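Side-chain contacts in ZINC phosphodiesterase ELAC protein 1 (Homo sapiens, PDB 3ZWF), which shows some endonuclease activity in tRNA 3' processing as a zinc phosphodiesterase and removes 2',3'-cyclic phosphate from tRNAs during repair: residues E37-Q40 with T41-K45; T59-G63 with D64-G68. All coordinates share one frame; numbering follows the deposited sequence. Where two conformers were deposited one is given.

Interaction 1: residues E37-Q40 with T41-K45; sequences EGTQ and TQLMK. With EDO (1,2-ethanediol), chain K; EDO (1,2-ethanediol), chain J.
Gly38 and Gln42 meet at the first turn of helix 39-45, where Gly38, the N-cap residue with a positive phi of 91° that suits glycine, presents its carbonyl to the backbone N of Gln42 at 3.0 Å. The next two backbone bonds follow: Leu43 N to Thr39 O, and Met44 N to Gln40 O with a more bent approach. The carbonyl of Gly38 also serves a side chain. In one of the two conformers modelled for Thr41, OG1 is placed between its own backbone N and carbonyl carbon by a chi1 of 53°, turns back along the helix and bonds Gly38 O at 2.6 Å, tilted from the carbonyl plane. Gly38 O thus accepts from Gln42 N and Thr41 OG1, with a weak third bond from Thr41 N. In that same conformer the hydroxyl accepts a bond from an ethanediol of chain J, whose O2 lies 2.5 Å from Thr41 OG1. One turn on, Lys45 NZ bonds Gln42 OE1 at 2.6 Å, in the amide plane and on a lone pair; the bend of Gln42 at chi2 brings that oxygen round, and the second ethanediol donates to it as well. Both ethanediols probably come from the crystallisation liquor. On another side of the helix, Thr39 CG2 packs loosely against Leu43 CD1 at 4.3 Å. Gln40 OE1 bonds Thr75 OG1 and Gln40 NE2 bonds Glu37 OE1 of the second subunit, whose OE2 takes Gly38 N. The helix is the crossover of the beta-alpha-beta unit formed with strands 29-33 and 53-57, and Gln40 and Leu43 lay it against Leu72 of helix 69-79.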
loop_
_atom_site.group_PDB
_atom_site.type_symbol
_atom_site.label_atom_id
_atom_site.label_comp_id
_atom_site.label_asym_id
_atom_site.label_seq_id
_atom_site.Cartn_x
_atom_site.Cartn_y
_atom_site.Cartn_z
ATOM N N GLU A 37 -2.085 -2.889 3.356
ATOM C CA GLU A 37 -1.983 -2.765 1.929
ATOM C C GLU A 37 -3.005 -3.671 1.249
ATOM O O GLU A 37 -3.208 -4.818 1.659
ATOM C CB GLU A 37 -0.565 -3.141 1.511
ATOM C CG GLU A 37 -0.452 -3.139 0.009
ATOM C CD GLU A 37 0.955 -3.062 -0.530
ATOM O OE1 GLU A 37 1.947 -3.000 0.216
ATOM O OE2 GLU A 37 1.040 -3.076 -1.745
ATOM N N GLY A 38 -3.691 -3.136 0.249
ATOM C CA GLY A 38 -4.734 -3.858 -0.472
ATOM C C GLY A 38 -6.145 -3.734 0.048
ATOM O O GLY A 38 -7.090 -4.264 -0.548
ATOM N N THR A 39 -6.297 -3.058 1.169
ATOM C CA THR A 39 -7.620 -2.823 1.706
ATOM C C THR A 39 -8.591 -2.177 0.726
ATOM O O THR A 39 -9.712 -2.631 0.580
ATOM C CB THR A 39 -7.561 -2.037 3.018
ATOM O OG1 THR A 39 -6.826 -2.808 3.974
ATOM C CG2 THR A 39 -8.977 -1.760 3.540
ATOM N N GLN A 40 -8.135 -1.183 -0.039
ATOM C CA GLN A 40 -9.053 -0.529 -0.991
ATOM C C GLN A 40 -9.605 -1.507 -2.039
ATOM O O GLN A 40 -10.765 -1.413 -2.455
ATOM C CB GLN A 40 -8.409 0.699 -1.651
ATOM C CG GLN A 40 -7.160 0.387 -2.479
ATOM C CD GLN A 40 -6.744 1.560 -3.323
ATOM O OE1 GLN A 40 -7.519 2.017 -4.185
ATOM N NE2 GLN A 40 -5.494 2.042 -3.116
ATOM N N THR A 41 -8.772 -2.446 -2.496
ATOM C CA THR A 41 -9.156 -3.439 -3.499
ATOM C C THR A 41 -10.073 -4.503 -2.870
ATOM O O THR A 41 -11.032 -4.982 -3.478
ATOM C CB THR A 41 -7.864 -4.013 -4.141
ATOM O OG1 THR A 41 -6.960 -4.480 -3.128
ATOM C CG2 THR A 41 -7.151 -2.890 -4.815
ATOM N N GLN A 42 -9.800 -4.846 -1.621
ATOM C CA GLN A 42 -10.694 -5.771 -0.910
ATOM C C GLN A 42 -12.085 -5.142 -0.776
ATOM O O GLN A 42 -13.099 -5.816 -0.943
ATOM C CB GLN A 42 -10.155 -6.169 0.485
ATOM C CG GLN A 42 -8.856 -6.970 0.404
ATOM C CD GLN A 42 -9.045 -8.347 -0.247
ATOM O OE1 GLN A 42 -8.997 -8.488 -1.464
ATOM N NE2 GLN A 42 -9.218 -9.365 0.582
ATOM N N LEU A 43 -12.126 -3.864 -0.403
ATOM C CA LEU A 43 -13.394 -3.120 -0.355
ATOM C C LEU A 43 -14.145 -3.178 -1.662
ATOM O O LEU A 43 -15.336 -3.473 -1.682
ATOM C CB LEU A 43 -13.189 -1.663 0.017
ATOM C CG LEU A 43 -12.949 -1.427 1.480
ATOM C CD1 LEU A 43 -12.403 -0.006 1.729
ATOM C CD2 LEU A 43 -14.288 -1.690 2.303
ATOM N N MET A 44 -13.435 -2.974 -2.784
ATOM C CA MET A 44 -14.083 -3.052 -4.082
ATOM C C MET A 44 -14.720 -4.410 -4.340
ATOM O O MET A 44 -15.816 -4.471 -4.863
ATOM C CB MET A 44 -13.098 -2.669 -5.204
ATOM C CG MET A 44 -12.640 -1.268 -5.070
ATOM S SD MET A 44 -11.329 -1.038 -6.306
ATOM C CE MET A 44 -12.267 -0.997 -7.823
ATOM N N LYS A 45 -14.032 -5.492 -3.954
ATOM C CA LYS A 45 -14.489 -6.864 -4.162
ATOM C C LYS A 45 -15.661 -7.203 -3.241
ATOM O O LYS A 45 -16.462 -8.051 -3.563
ATOM C CB LYS A 45 -13.368 -7.877 -3.894
ATOM C CG LYS A 45 -12.265 -7.916 -4.999
ATOM C CD LYS A 45 -10.899 -8.535 -4.567
ATOM C CE LYS A 45 -10.899 -9.952 -4.045
ATOM N NZ LYS A 45 -9.585 -10.262 -3.290
HETATM C C1 EDO K . -5.979 -7.336 -1.138
HETATM O O1 EDO K . -4.823 -7.855 -0.505
HETATM C C2 EDO K . -6.366 -7.862 -2.513
HETATM O O2 EDO K . -7.422 -7.062 -3.028
HETATM C C1 EDO J . -3.773 -6.205 -3.052
HETATM O O1 EDO J . -2.875 -6.537 -1.997
HETATM C C2 EDO J . -3.671 -4.787 -3.535
HETATM O O2 EDO J . -4.737 -4.395 -4.329
#

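Interaction 2: residues T59-G63 with D64-G68. With ZN (zinc ion), chain E; ZN (zinc ion), chain D.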
loop_
_atom_site.group_PDB
_atom_site.type_symbol
_atom_site.label_atom_id
_atom_site.label_comp_id
_atom_site.label_asym_id
_atom_site.label_seq_id
_atom_site.Cartn_x
_atom_site.Cartn_y
_atom_site.Cartn_z
ATOM N N THR A 59 -4.848 0.239 14.860
ATOM C CA THR A 59 -4.454 -0.407 16.152
ATOM C C THR A 59 -2.985 -0.194 16.503
ATOM O O THR A 59 -2.635 -0.034 17.649
ATOM C CB THR A 59 -4.701 -1.894 16.162
ATOM O OG1 THR A 59 -3.990 -2.517 15.074
ATOM C CG2 THR A 59 -6.217 -2.207 16.042
ATOM N N HIS A 60 -2.116 -0.124 15.476
ATOM C CA HIS A 60 -0.690 0.037 15.684
ATOM C C HIS A 60 0.002 0.328 14.372
ATOM O O HIS A 60 -0.529 -0.036 13.330
ATOM C CB HIS A 60 -0.049 -1.136 16.401
ATOM C CG HIS A 60 0.012 -2.430 15.634
ATOM N ND1 HIS A 60 -1.108 -3.179 15.294
ATOM C CD2 HIS A 60 1.081 -3.206 15.352
ATOM C CE1 HIS A 60 -0.712 -4.299 14.713
ATOM N NE2 HIS A 60 0.611 -4.346 14.735
ATOM N N LEU A 61 1.182 0.927 14.483
ATOM C CA LEU A 61 1.920 1.346 13.288
ATOM C C LEU A 61 2.882 0.274 12.761
ATOM O O LEU A 61 4.078 0.557 12.550
ATOM C CB LEU A 61 2.651 2.668 13.594
ATOM C CG LEU A 61 1.725 3.847 13.910
ATOM C CD1 LEU A 61 2.487 5.155 14.178
ATOM C CD2 LEU A 61 0.723 4.037 12.754
ATOM N N HIS A 62 2.346 -0.927 12.500
ATOM C CA HIS A 62 3.008 -1.936 11.667
ATOM C C HIS A 62 2.371 -1.853 10.314
ATOM O O HIS A 62 1.192 -1.628 10.198
ATOM C CB HIS A 62 2.888 -3.328 12.243
ATOM C CG HIS A 62 3.932 -3.635 13.260
ATOM N ND1 HIS A 62 3.785 -4.644 14.179
ATOM C CD2 HIS A 62 5.157 -3.101 13.468
ATOM C CE1 HIS A 62 4.876 -4.719 14.913
ATOM N NE2 HIS A 62 5.721 -3.772 14.512
ATOM N N GLY A 63 3.161 -2.012 9.251
ATOM C CA GLY A 63 2.677 -1.726 7.925
ATOM C C GLY A 63 1.462 -2.504 7.437
ATOM O O GLY A 63 0.644 -1.967 6.673
ATOM N N ASP A 64 1.303 -3.736 7.919
ATOM C CA ASP A 64 0.169 -4.591 7.581
ATOM C C ASP A 64 -1.149 -4.115 8.206
ATOM O O ASP A 64 -2.197 -4.709 7.952
ATOM C CB ASP A 64 0.389 -6.102 7.947
ATOM C CG ASP A 64 0.848 -6.331 9.342
ATOM O OD1 ASP A 64 1.785 -5.642 9.845
ATOM O OD2 ASP A 64 0.248 -7.230 9.965
ATOM N N HIS A 65 -1.063 -3.029 8.987
ATOM C CA HIS A 65 -2.245 -2.385 9.555
ATOM C C HIS A 65 -2.486 -0.947 9.080
ATOM O O HIS A 65 -3.500 -0.352 9.482
ATOM C CB HIS A 65 -2.167 -2.487 11.099
ATOM C CG HIS A 65 -2.019 -3.899 11.562
ATOM N ND1 HIS A 65 -3.060 -4.624 12.112
ATOM C CD2 HIS A 65 -0.967 -4.742 11.493
ATOM C CE1 HIS A 65 -2.634 -5.849 12.361
ATOM N NE2 HIS A 65 -1.372 -5.944 11.989
ATOM N N PHE A 66 -1.571 -0.349 8.299
ATOM C CA PHE A 66 -1.777 1.027 7.860
ATOM C C PHE A 66 -1.206 1.433 6.508
ATOM O O PHE A 66 -1.556 2.489 6.014
ATOM C CB PHE A 66 -1.333 2.064 8.903
ATOM C CG PHE A 66 0.120 2.336 8.958
ATOM C CD1 PHE A 66 0.969 1.495 9.627
ATOM C CD2 PHE A 66 0.668 3.493 8.366
ATOM C CE1 PHE A 66 2.350 1.745 9.673
ATOM C CE2 PHE A 66 2.035 3.754 8.450
ATOM C CZ PHE A 66 2.866 2.870 9.123
ATOM N N PHE A 67 -0.381 0.595 5.900
ATOM C CA PHE A 67 0.226 0.978 4.619
ATOM C C PHE A 67 -0.819 1.169 3.519
ATOM O O PHE A 67 -0.511 1.816 2.503
ATOM C CB PHE A 67 1.284 -0.030 4.136
ATOM C CG PHE A 67 2.622 0.069 4.794
ATOM C CD1 PHE A 67 2.975 1.098 5.650
ATOM C CD2 PHE A 67 3.533 -0.941 4.579
ATOM C CE1 PHE A 67 4.231 1.112 6.237
ATOM C CE2 PHE A 67 4.796 -0.916 5.174
ATOM C CZ PHE A 67 5.122 0.096 6.006
ATOM N N GLY A 68 -2.000 0.584 3.665
ATOM C CA GLY A 68 -3.114 0.804 2.737
ATOM C C GLY A 68 -3.865 2.122 2.860
ATOM O O GLY A 68 -4.738 2.440 2.039
HETATM ZN ZN ZN E . 2.145 -6.028 14.440
HETATM ZN ZN ZN D . 0.124 -7.540 12.124
HETATM O O HOH W 1 1.681 -6.063 12.431
#
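His60, with CG set between its backbone N and carbonyl carbon (chi1 68°), and His65, with CG beside its backbone N (chi1 -56°), bring their imidazoles together at an oblique 47°. His60 CE1 sits over the centre of the His65 ring, 3.2 Å from His65 NE2. His60 ND1 donates to Thr59 OG1 at 3.0 Å almost in the ring plane and NE2 binds zinc, which holds the ring at both nitrogens; Asp34 OD2 bonds both Thr59 OG1 and His65 ND1. His60 NE2 and His62 ND1 hold one zinc ion at 2.3 and 2.2 Å, joined by His180 and Asp251; Asp64 OD2 and His65 NE2 hold the other, with Asp251 and His311 among its other ligands. A water bridges both. Beyond the metals the turn is built from its backbone: His62 O takes the N-H of His65, and Gly63 O those of Phe66 and Phe67. Gly63 CA lies 3.3 Å from the centroid of the Phe67 ring, nearly on its normal, and Leu61 CD2 makes a wider CH-pi contact over one face of Phe66. This is the His-X-His-X-Asp-His motif of the metallo-beta-lactamase fold, which supplies four of the ligands of the dinuclear zinc site.

Overall arrangement
Interaction 1 closes before interaction 2 opens, and strand 53-57 runs between them in the chain. Their centres are 14 Å apart and their nearest atoms about 3 Å. Both belong to the metallo-beta-lactamase region, one on the crossover helix 39-45 and the other in the loop that leads from strand 53-57 into helix 69-79. The general point is that elements preceding and following one strand can do different jobs: capping and dimer packing at helix 39-45, and metal ligation in the loop at 59-68. The side chain of Thr39 is about 12 Å from a zinc ion, and both contacts also meet the second subunit, which places the homodimer interface close to the catalytic centre.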